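Local atomic coordinates of MUTM (fpg) protein (Thermus thermophilus, PDB entry 1EE8), a protein that belongs to the MutM (Fpg) family, combining an N-terminal domain built round a beta sheet with a helical H2TH domain and a zinc finger. Residues R12-V17 against I44-R49; G51-F56 against E63-L68; E77-T82 against Y94-R99. One frame throughout, in Å; residues are numbered along the deposited sequence.

Contact 1: R12-V17 against I44-R49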
loop_
_atom_site.group_PDB
_atom_site.type_symbol
_atom_site.label_atom_id
_atom_site.label_comp_id
_atom_site.label_asym_id
_atom_site.label_seq_id
_atom_site.Cartn_x
_atom_site.Cartn_y
_atom_site.Cartn_z
ATOM N N ARG A 12 26.247 2.300 7.047
ATOM C CA ARG A 12 26.745 2.469 5.687
ATOM C C ARG A 12 25.705 3.081 4.754
ATOM O O ARG A 12 26.029 3.909 3.908
ATOM C CB ARG A 12 27.207 1.133 5.109
ATOM C CG ARG A 12 28.405 0.536 5.817
ATOM C CD ARG A 12 29.620 1.446 5.712
ATOM N NE ARG A 12 30.803 0.820 6.294
ATOM C CZ ARG A 12 32.034 1.308 6.195
ATOM N NH1 ARG A 12 32.250 2.438 5.534
ATOM N NH2 ARG A 12 33.054 0.659 6.750
ATOM N N LEU A 13 24.453 2.675 4.912
ATOM C CA LEU A 13 23.394 3.185 4.054
ATOM C C LEU A 13 22.902 4.594 4.368
ATOM O O LEU A 13 22.565 5.337 3.454
ATOM C CB LEU A 13 22.189 2.231 4.064
ATOM C CG LEU A 13 22.341 0.828 3.477
ATOM C CD1 LEU A 13 20.996 0.111 3.552
ATOM C CD2 LEU A 13 22.824 0.901 2.039
ATOM N N ARG A 14 22.857 4.970 5.643
ATOM C CA ARG A 14 22.340 6.290 5.995
ATOM C C ARG A 14 22.905 7.467 5.209
ATOM O O ARG A 14 22.144 8.305 4.729
ATOM C CB ARG A 14 22.463 6.547 7.500
ATOM C CG ARG A 14 21.481 5.724 8.325
ATOM C CD ARG A 14 21.065 6.445 9.601
ATOM N NE ARG A 14 22.218 6.829 10.401
ATOM C CZ ARG A 14 22.173 7.666 11.432
ATOM N NH1 ARG A 14 21.024 8.224 11.802
ATOM N NH2 ARG A 14 23.286 7.936 12.095
ATOM N N PRO A 15 24.235 7.547 5.052
ATOM C CA PRO A 15 24.823 8.663 4.300
ATOM C C PRO A 15 24.457 8.605 2.817
ATOM O O PRO A 15 24.611 9.589 2.089
ATOM C CB PRO A 15 26.329 8.471 4.493
ATOM C CG PRO A 15 26.443 7.598 5.714
ATOM C CD PRO A 15 25.284 6.659 5.578
ATOM N N LEU A 16 23.977 7.447 2.375
ATOM C CA LEU A 16 23.623 7.251 0.975
ATOM C C LEU A 16 22.144 7.391 0.637
ATOM O O LEU A 16 21.800 7.653 -0.512
ATOM C CB LEU A 16 24.090 5.864 0.511
ATOM C CG LEU A 16 25.567 5.502 0.668
ATOM C CD1 LEU A 16 25.784 4.039 0.265
ATOM C CD2 LEU A 16 26.413 6.437 -0.190
ATOM N N VAL A 17 21.268 7.224 1.622
ATOM C CA VAL A 17 19.838 7.287 1.356
ATOM C C VAL A 17 19.057 8.368 2.087
ATOM O O VAL A 17 17.950 8.710 1.679
ATOM C CB VAL A 17 19.178 5.940 1.680
ATOM C CG1 VAL A 17 19.957 4.816 1.023
ATOM C CG2 VAL A 17 19.115 5.739 3.188
ATOM N N ILE A 44 13.030 9.044 2.279
ATOM C CA ILE A 44 13.571 8.277 3.385
ATOM C C ILE A 44 14.060 9.268 4.435
ATOM O O ILE A 44 15.000 10.022 4.191
ATOM C CB ILE A 44 14.745 7.398 2.911
ATOM C CG1 ILE A 44 14.241 6.407 1.852
ATOM C CG2 ILE A 44 15.375 6.674 4.100
ATOM C CD1 ILE A 44 15.314 5.506 1.284
ATOM N N LEU A 45 13.416 9.256 5.596
ATOM C CA LEU A 45 13.767 10.161 6.684
ATOM C C LEU A 45 14.791 9.592 7.658
ATOM O O LEU A 45 15.509 10.338 8.320
ATOM C CB LEU A 45 12.505 10.555 7.444
ATOM C CG LEU A 45 11.407 11.138 6.547
ATOM C CD1 LEU A 45 10.224 11.572 7.400
ATOM C CD2 LEU A 45 11.963 12.313 5.756
ATOM N N GLU A 46 14.852 8.268 7.754
ATOM C CA GLU A 46 15.804 7.620 8.647
ATOM C C GLU A 46 15.886 6.132 8.379
ATOM O O GLU A 46 15.004 5.553 7.742
ATOM C CB GLU A 46 15.399 7.824 10.107
ATOM C CG GLU A 46 16.147 8.927 10.825
ATOM C CD GLU A 46 17.596 8.577 11.140
ATOM O OE1 GLU A 46 18.106 7.548 10.635
ATOM O OE2 GLU A 46 18.227 9.349 11.896
ATOM N N VAL A 47 16.966 5.526 8.865
ATOM C CA VAL A 47 17.176 4.090 8.743
ATOM C C VAL A 47 17.498 3.640 10.162
ATOM O O VAL A 47 18.598 3.873 10.664
ATOM C CB VAL A 47 18.360 3.748 7.811
ATOM C CG1 VAL A 47 18.502 2.227 7.677
ATOM C CG2 VAL A 47 18.147 4.371 6.442
ATOM N N ASP A 48 16.518 3.037 10.825
ATOM C CA ASP A 48 16.708 2.575 12.192
ATOM C C ASP A 48 16.957 1.073 12.240
ATOM O O ASP A 48 16.790 0.363 11.246
ATOM C CB ASP A 48 15.481 2.896 13.049
ATOM C CG ASP A 48 15.173 4.381 13.103
ATOM O OD1 ASP A 48 16.113 5.187 13.259
ATOM O OD2 ASP A 48 13.981 4.738 12.998
ATOM N N ARG A 49 17.373 0.606 13.408
ATOM C CA ARG A 49 17.622 -0.808 13.625
ATOM C C ARG A 49 17.069 -1.181 14.978
ATOM O O ARG A 49 17.307 -0.497 15.974
ATOM C CB ARG A 49 19.120 -1.134 13.611
ATOM C CG ARG A 49 19.405 -2.611 13.925
ATOM C CD ARG A 49 20.885 -2.875 14.194
ATOM N NE ARG A 49 21.358 -2.157 15.379
ATOM C CZ ARG A 49 20.965 -2.421 16.620
ATOM N NH1 ARG A 49 21.443 -1.713 17.633
ATOM N NH2 ARG A 49 20.103 -3.397 16.855
#

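Contact 2: G51-F56 against E63-L68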
loop_
_atom_site.group_PDB
_atom_site.type_symbol
_atom_site.label_atom_id
_atom_site.label_comp_id
_atom_site.label_asym_id
_atom_site.label_seq_id
_atom_site.Cartn_x
_atom_site.Cartn_y
_atom_site.Cartn_z
ATOM N N GLY A 51 16.949 -4.708 17.066
ATOM C CA GLY A 51 17.384 -6.092 17.027
ATOM C C GLY A 51 18.105 -6.323 15.711
ATOM O O GLY A 51 19.067 -5.619 15.381
ATOM N N LYS A 52 17.627 -7.298 14.950
ATOM C CA LYS A 52 18.214 -7.633 13.656
ATOM C C LYS A 52 17.417 -7.028 12.514
ATOM O O LYS A 52 17.690 -7.310 11.350
ATOM C CB LYS A 52 18.255 -9.148 13.468
ATOM C CG LYS A 52 19.106 -9.872 14.479
ATOM C CD LYS A 52 19.005 -11.368 14.299
ATOM C CE LYS A 52 19.750 -12.093 15.402
ATOM N NZ LYS A 52 19.442 -13.548 15.392
ATOM N N PHE A 53 16.427 -6.205 12.839
ATOM C CA PHE A 53 15.610 -5.587 11.805
ATOM C C PHE A 53 16.137 -4.237 11.376
ATOM O O PHE A 53 16.665 -3.468 12.180
ATOM C CB PHE A 53 14.165 -5.378 12.271
ATOM C CG PHE A 53 13.419 -6.644 12.547
ATOM C CD1 PHE A 53 13.370 -7.167 13.836
ATOM C CD2 PHE A 53 12.727 -7.295 11.528
ATOM C CE1 PHE A 53 12.638 -8.314 14.104
ATOM C CE2 PHE A 53 11.993 -8.447 11.788
ATOM C CZ PHE A 53 11.947 -8.955 13.073
ATOM N N LEU A 54 15.969 -3.956 10.096
ATOM C CA LEU A 54 16.375 -2.687 9.529
ATOM C C LEU A 54 15.045 -2.005 9.209
ATOM O O LEU A 54 14.159 -2.622 8.616
ATOM C CB LEU A 54 17.176 -2.942 8.258
ATOM C CG LEU A 54 18.181 -1.900 7.782
ATOM C CD1 LEU A 54 19.167 -1.571 8.895
ATOM C CD2 LEU A 54 18.903 -2.447 6.554
ATOM N N LEU A 55 14.887 -0.755 9.625
ATOM C CA LEU A 55 13.645 -0.040 9.360
ATOM C C LEU A 55 13.889 1.285 8.647
ATOM O O LEU A 55 14.607 2.147 9.152
ATOM C CB LEU A 55 12.878 0.234 10.660
ATOM C CG LEU A 55 12.378 -0.918 11.536
ATOM C CD1 LEU A 55 13.527 -1.510 12.346
ATOM C CD2 LEU A 55 11.298 -0.390 12.475
ATOM N N PHE A 56 13.302 1.432 7.462
ATOM C CA PHE A 56 13.414 2.667 6.708
ATOM C C PHE A 56 12.195 3.505 7.087
ATOM O O PHE A 56 11.055 3.095 6.842
ATOM C CB PHE A 56 13.397 2.385 5.202
ATOM C CG PHE A 56 14.627 1.688 4.698
ATOM C CD1 PHE A 56 15.701 2.416 4.196
ATOM C CD2 PHE A 56 14.723 0.299 4.745
ATOM C CE1 PHE A 56 16.856 1.771 3.747
ATOM C CE2 PHE A 56 15.870 -0.353 4.299
ATOM C CZ PHE A 56 16.938 0.386 3.800
ATOM N N GLU A 63 6.702 2.698 7.232
ATOM C CA GLU A 63 7.992 2.076 7.488
ATOM C C GLU A 63 8.176 0.866 6.585
ATOM O O GLU A 63 7.246 0.091 6.361
ATOM C CB GLU A 63 8.121 1.622 8.952
ATOM C CG GLU A 63 8.051 2.742 9.976
ATOM C CD GLU A 63 8.261 2.257 11.404
ATOM O OE1 GLU A 63 7.490 1.389 11.876
ATOM O OE2 GLU A 63 9.199 2.751 12.062
ATOM N N LEU A 64 9.377 0.720 6.043
ATOM C CA LEU A 64 9.676 -0.437 5.226
ATOM C C LEU A 64 10.601 -1.237 6.129
ATOM O O LEU A 64 11.748 -0.857 6.362
ATOM C CB LEU A 64 10.385 -0.043 3.933
ATOM C CG LEU A 64 10.669 -1.196 2.962
ATOM C CD1 LEU A 64 9.374 -1.912 2.597
ATOM C CD2 LEU A 64 11.338 -0.646 1.713
ATOM N N VAL A 65 10.078 -2.328 6.669
ATOM C CA VAL A 65 10.862 -3.157 7.560
ATOM C C VAL A 65 11.546 -4.246 6.763
ATOM O O VAL A 65 10.930 -4.877 5.900
ATOM C CB VAL A 65 9.972 -3.781 8.661
ATOM C CG1 VAL A 65 10.799 -4.713 9.550
ATOM C CG2 VAL A 65 9.346 -2.674 9.491
ATOM N N ALA A 66 12.825 -4.451 7.043
ATOM C CA ALA A 66 13.584 -5.470 6.350
ATOM C C ALA A 66 14.212 -6.449 7.324
ATOM O O ALA A 66 14.826 -6.054 8.318
ATOM C CB ALA A 66 14.676 -4.824 5.481
ATOM N N HIS A 67 14.028 -7.729 7.035
ATOM C CA HIS A 67 14.600 -8.804 7.830
ATOM C C HIS A 67 15.526 -9.513 6.854
ATOM O O HIS A 67 15.076 -10.055 5.851
ATOM C CB HIS A 67 13.510 -9.758 8.327
ATOM C CG HIS A 67 14.042 -11.065 8.819
ATOM N ND1 HIS A 67 14.984 -11.155 9.823
ATOM C CD2 HIS A 67 13.800 -12.336 8.416
ATOM C CE1 HIS A 67 15.300 -12.423 10.016
ATOM N NE2 HIS A 67 14.595 -13.160 9.175
ATOM N N LEU A 68 16.822 -9.491 7.148
ATOM C CA LEU A 68 17.818 -10.090 6.267
ATOM C C LEU A 68 17.818 -11.609 6.216
ATOM O O LEU A 68 18.009 -12.202 5.152
ATOM C CB LEU A 68 19.211 -9.586 6.653
ATOM C CG LEU A 68 19.345 -8.060 6.662
ATOM C CD1 LEU A 68 20.808 -7.663 6.821
ATOM C CD2 LEU A 68 18.796 -7.487 5.367
HETATM O O HOH W 1 17.761 -9.474 9.886
#

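Contact 3: E77-T82 against Y94-R99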
loop_
_atom_site.group_PDB
_atom_site.type_symbol
_atom_site.label_atom_id
_atom_site.label_comp_id
_atom_site.label_asym_id
_atom_site.label_seq_id
_atom_site.Cartn_x
_atom_site.Cartn_y
_atom_site.Cartn_z
ATOM N N GLU A 77 25.491 -2.782 -5.853
ATOM C CA GLU A 77 25.514 -3.309 -7.221
ATOM C C GLU A 77 24.666 -4.576 -7.247
ATOM O O GLU A 77 24.651 -5.328 -6.281
ATOM C CB GLU A 77 26.937 -3.660 -7.662
ATOM C CG GLU A 77 27.470 -2.746 -8.737
ATOM C CD GLU A 77 28.458 -1.744 -8.200
ATOM O OE1 GLU A 77 28.159 -1.121 -7.154
ATOM O OE2 GLU A 77 29.535 -1.575 -8.828
ATOM N N PRO A 78 23.958 -4.830 -8.353
ATOM C CA PRO A 78 23.122 -6.033 -8.424
ATOM C C PRO A 78 23.936 -7.331 -8.416
ATOM O O PRO A 78 25.089 -7.359 -8.847
ATOM C CB PRO A 78 22.323 -5.823 -9.710
ATOM C CG PRO A 78 23.265 -5.025 -10.562
ATOM C CD PRO A 78 23.895 -4.054 -9.606
ATOM N N THR A 79 23.330 -8.396 -7.904
ATOM C CA THR A 79 23.986 -9.692 -7.819
ATOM C C THR A 79 23.116 -10.744 -8.504
ATOM O O THR A 79 21.945 -10.506 -8.786
ATOM C CB THR A 79 24.171 -10.140 -6.351
ATOM O OG1 THR A 79 22.891 -10.471 -5.794
ATOM C CG2 THR A 79 24.804 -9.039 -5.525
ATOM N N PRO A 80 23.681 -11.927 -8.778
ATOM C CA PRO A 80 22.867 -12.956 -9.431
ATOM C C PRO A 80 21.655 -13.356 -8.592
ATOM O O PRO A 80 20.674 -13.884 -9.115
ATOM C CB PRO A 80 23.852 -14.112 -9.610
ATOM C CG PRO A 80 25.146 -13.406 -9.845
ATOM C CD PRO A 80 25.108 -12.296 -8.789
ATOM N N HIS A 81 21.725 -13.109 -7.286
ATOM C CA HIS A 81 20.619 -13.458 -6.399
ATOM C C HIS A 81 19.863 -12.270 -5.819
ATOM O O HIS A 81 19.337 -12.334 -4.706
ATOM C CB HIS A 81 21.109 -14.369 -5.268
ATOM C CG HIS A 81 21.566 -15.710 -5.746
ATOM N ND1 HIS A 81 22.894 -16.015 -5.949
ATOM C CD2 HIS A 81 20.865 -16.807 -6.124
ATOM C CE1 HIS A 81 22.994 -17.240 -6.432
ATOM N NE2 HIS A 81 21.777 -17.742 -6.548
ATOM N N THR A 82 19.800 -11.184 -6.580
ATOM C CA THR A 82 19.064 -10.009 -6.133
ATOM C C THR A 82 17.581 -10.330 -6.295
ATOM O O THR A 82 17.151 -10.776 -7.356
ATOM C CB THR A 82 19.453 -8.770 -6.957
ATOM O OG1 THR A 82 20.812 -8.410 -6.645
ATOM C CG2 THR A 82 18.523 -7.591 -6.633
ATOM N N TYR A 94 20.172 -2.898 -3.853
ATOM C CA TYR A 94 19.708 -4.227 -4.252
ATOM C C TYR A 94 19.679 -5.191 -3.076
ATOM O O TYR A 94 20.646 -5.283 -2.322
ATOM C CB TYR A 94 20.605 -4.803 -5.349
ATOM C CG TYR A 94 20.761 -3.879 -6.533
ATOM C CD1 TYR A 94 21.810 -2.963 -6.592
ATOM C CD2 TYR A 94 19.842 -3.901 -7.584
ATOM C CE1 TYR A 94 21.947 -2.088 -7.675
ATOM C CE2 TYR A 94 19.964 -3.028 -8.669
ATOM C CZ TYR A 94 21.023 -2.125 -8.704
ATOM O OH TYR A 94 21.153 -1.266 -9.770
ATOM N N PHE A 95 18.560 -5.898 -2.928
ATOM C CA PHE A 95 18.396 -6.860 -1.852
ATOM C C PHE A 95 18.868 -8.233 -2.343
ATOM O O PHE A 95 18.159 -8.946 -3.046
ATOM C CB PHE A 95 16.929 -6.900 -1.405
ATOM C CG PHE A 95 16.679 -7.771 -0.199
ATOM C CD1 PHE A 95 15.964 -8.958 -0.320
ATOM C CD2 PHE A 95 17.167 -7.409 1.050
ATOM C CE1 PHE A 95 15.734 -9.780 0.789
ATOM C CE2 PHE A 95 16.947 -8.222 2.170
ATOM C CZ PHE A 95 16.228 -9.413 2.038
ATOM N N HIS A 96 20.099 -8.552 -1.979
ATOM C CA HIS A 96 20.763 -9.797 -2.326
ATOM C C HIS A 96 20.322 -10.839 -1.304
ATOM O O HIS A 96 20.416 -10.599 -0.101
ATOM C CB HIS A 96 22.275 -9.581 -2.228
ATOM C CG HIS A 96 23.081 -10.838 -2.323
ATOM N ND1 HIS A 96 23.173 -11.581 -3.482
ATOM C CD2 HIS A 96 23.832 -11.484 -1.400
ATOM C CE1 HIS A 96 23.948 -12.628 -3.270
ATOM N NE2 HIS A 96 24.359 -12.594 -2.014
ATOM N N ASP A 97 19.823 -11.983 -1.761
ATOM C CA ASP A 97 19.396 -13.003 -0.811
ATOM C C ASP A 97 19.374 -14.405 -1.411
ATOM O O ASP A 97 18.331 -14.896 -1.844
ATOM C CB ASP A 97 18.010 -12.662 -0.250
ATOM C CG ASP A 97 17.617 -13.552 0.930
ATOM O OD1 ASP A 97 16.439 -13.518 1.338
ATOM O OD2 ASP A 97 18.492 -14.275 1.453
ATOM N N PRO A 98 20.533 -15.068 -1.431
ATOM C CA PRO A 98 20.690 -16.423 -1.965
ATOM C C PRO A 98 19.680 -17.443 -1.424
ATOM O O PRO A 98 18.993 -18.097 -2.195
ATOM C CB PRO A 98 22.117 -16.783 -1.563
ATOM C CG PRO A 98 22.818 -15.463 -1.636
ATOM C CD PRO A 98 21.828 -14.534 -0.966
ATOM N N ARG A 99 19.584 -17.572 -0.102
ATOM C CA ARG A 99 18.681 -18.560 0.493
ATOM C C ARG A 99 17.217 -18.167 0.649
ATOM O O ARG A 99 16.399 -18.987 1.061
ATOM C CB ARG A 99 19.245 -19.049 1.830
ATOM C CG ARG A 99 20.592 -19.755 1.680
ATOM C CD ARG A 99 20.905 -20.649 2.866
ATOM N NE ARG A 99 19.897 -21.696 3.023
ATOM C CZ ARG A 99 19.949 -22.661 3.937
ATOM N NH1 ARG A 99 18.981 -23.563 4.000
ATOM N NH2 ARG A 99 20.970 -22.729 4.782
#

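Contact 1: R12-V17 against I44-R49
The carboxylate oxygen OE1 of E46 is gripped twice: weakly by R14 NH1 at 3.2 Å, in a nearly straight bond, and by the backbone N of V47 at 2.9 Å on its anti lone pair. The other oxygen, OE2, lies 3.0 Å from R14 NH1 and completes the salt bridge. Guanidinium and carboxylate planes are 18° apart, and the carboxylate lies at the guanidinium's edge, near its plane. E46 sets out away from the helix, but its bent chain brings the acid back, and the V47 N-H helps to fix its rotation. R14 has the length to reach it: chi1 (-72°) lays CG 3.7 Å from V47 CB, and the bends at chi2 and chi3 then turn the guanidinium to E46, so its aliphatic part packs while the charge stays at the border.

Deeper in, branched residues fill the interface. V17 CG2 meets V47 CG2 at 3.7 Å, their side chains roughly at right angles, and V17 CB lies 3.9 Å from I44 CD1. V17 and L13 also touch L93 of strand 92-96. The axes of 12-17 and 44-49 run antiparallel, at 176°, and the strand carries a classic beta bulge where L45 and E46 both face A57: helix-on-sheet packing within the N-terminal domain.

Contact 2: G51-F56 against E63-L68
This is the pairing of two antiparallel strands of a beta hairpin, 53-58 and 62-67, inside the main sheet of the N-terminal domain. Two hydrogen-bonded pairs carry it. L54 N gives to A66 O at 3.0 Å and A66 N to L54 O at 2.8 Å, while F56 N to L64 O and L64 N to F56 O are both 3.0 Å. The first of these bonds is almost perfectly straight, at 176°. L55 and V65 form the non-hydrogen-bonded pair between them.

On the face of L55 and V65, those two side chains lie side by side, and the F53 ring reaches across with CD2 3.8 Å from V65 CG1 and CE2 4.0 Å from H67 CB. Apolar residues suit this face because they are buried, Y112 covering L55, I115 F53 and F105 V65; H67 lies at the more exposed end. The acid of E63 is held by Y112, G110 and R109, with its OE2 beside L55 CD2. At the K52 and L68 end, a water donates to K52 O at 2.6 Å and accepts from L68 N.

The opposite face carries L54, F56, L64 and the small A66. Helix 3-17 lies against L54 and F56, F74 of strand 73-75 touches L54 and A66, and strands 42-50 and 103-108 flank the hairpin in the sheet.

Contact 3: E77-T82 against Y94-R99
Y94 carries its side chain up against P78: CB meets T82, and the whole ring lies against the proline. CB rests 3.7 Å from the methyl CG2 of T82. With CG anti to the carbonyl carbon (chi1 -53°), the ring then turns under the proline and offers it one face. CD1 lies 3.3 Å from P78 N, and CE1 is 3.4 Å from P78 CD; on the other flank CD2 and CE2 face P78 CB. At the tip, OH still lies 3.9 Å from P78 CD. P78 CD stands 3.8 Å from the ring centroid and 27° off the normal, a CH-pi contact. The puckered proline ring suits the flat tyrosine face, since the proline CH groups next to nitrogen are somewhat polarised and the tyrosine face is electron-rich.

Further along, the type I turn from T79 to T82 is tied down by side chains. T79 OG1 and H96 ND1 are 2.6 Å apart, a short hydrogen bond at the edge of the imidazole, and P98 CD sits over one face of that ring, near its rim. Threonine also serves at the far end of the turn, where T82 OG1 accepts from T79 N at 2.8 Å. The backbone closes the loop as D97 N gives to H81 O at 3.0 Å.

T82 opens strand 82-88, which pairs antiparallel with 92-96, and strand 73-75 bonds to the other edge of 92-96 through R75 and G73. The D97 carboxylate is held by T71 and the backbone of G102, and the F95 ring meets that of F74.

Overall arrangement
All three contacts reach the same sheet of the N-terminal domain. Contacts 1 and 2 are close, their centres 11 Å apart, because strands 42-50 and 53-58 are neighbours: D48 N probably bonds to L55 O at 2.7 Å, and V47 CG2 packs on F56 CD1 at 3.9 Å. Contact 3 lies about 17 Å, centre to centre, from contact 2, yet L68 CD2 reaches F95 CE2 at 3.8 Å. Contacts 1 and 3 do not touch, their nearest atoms being about 7 Å apart. Helix 3-17 reaches both contact 1 and contact 2, where F56 packs on L13. The zinc ligands C238, C241, C258 and C261 belong to none of these segments.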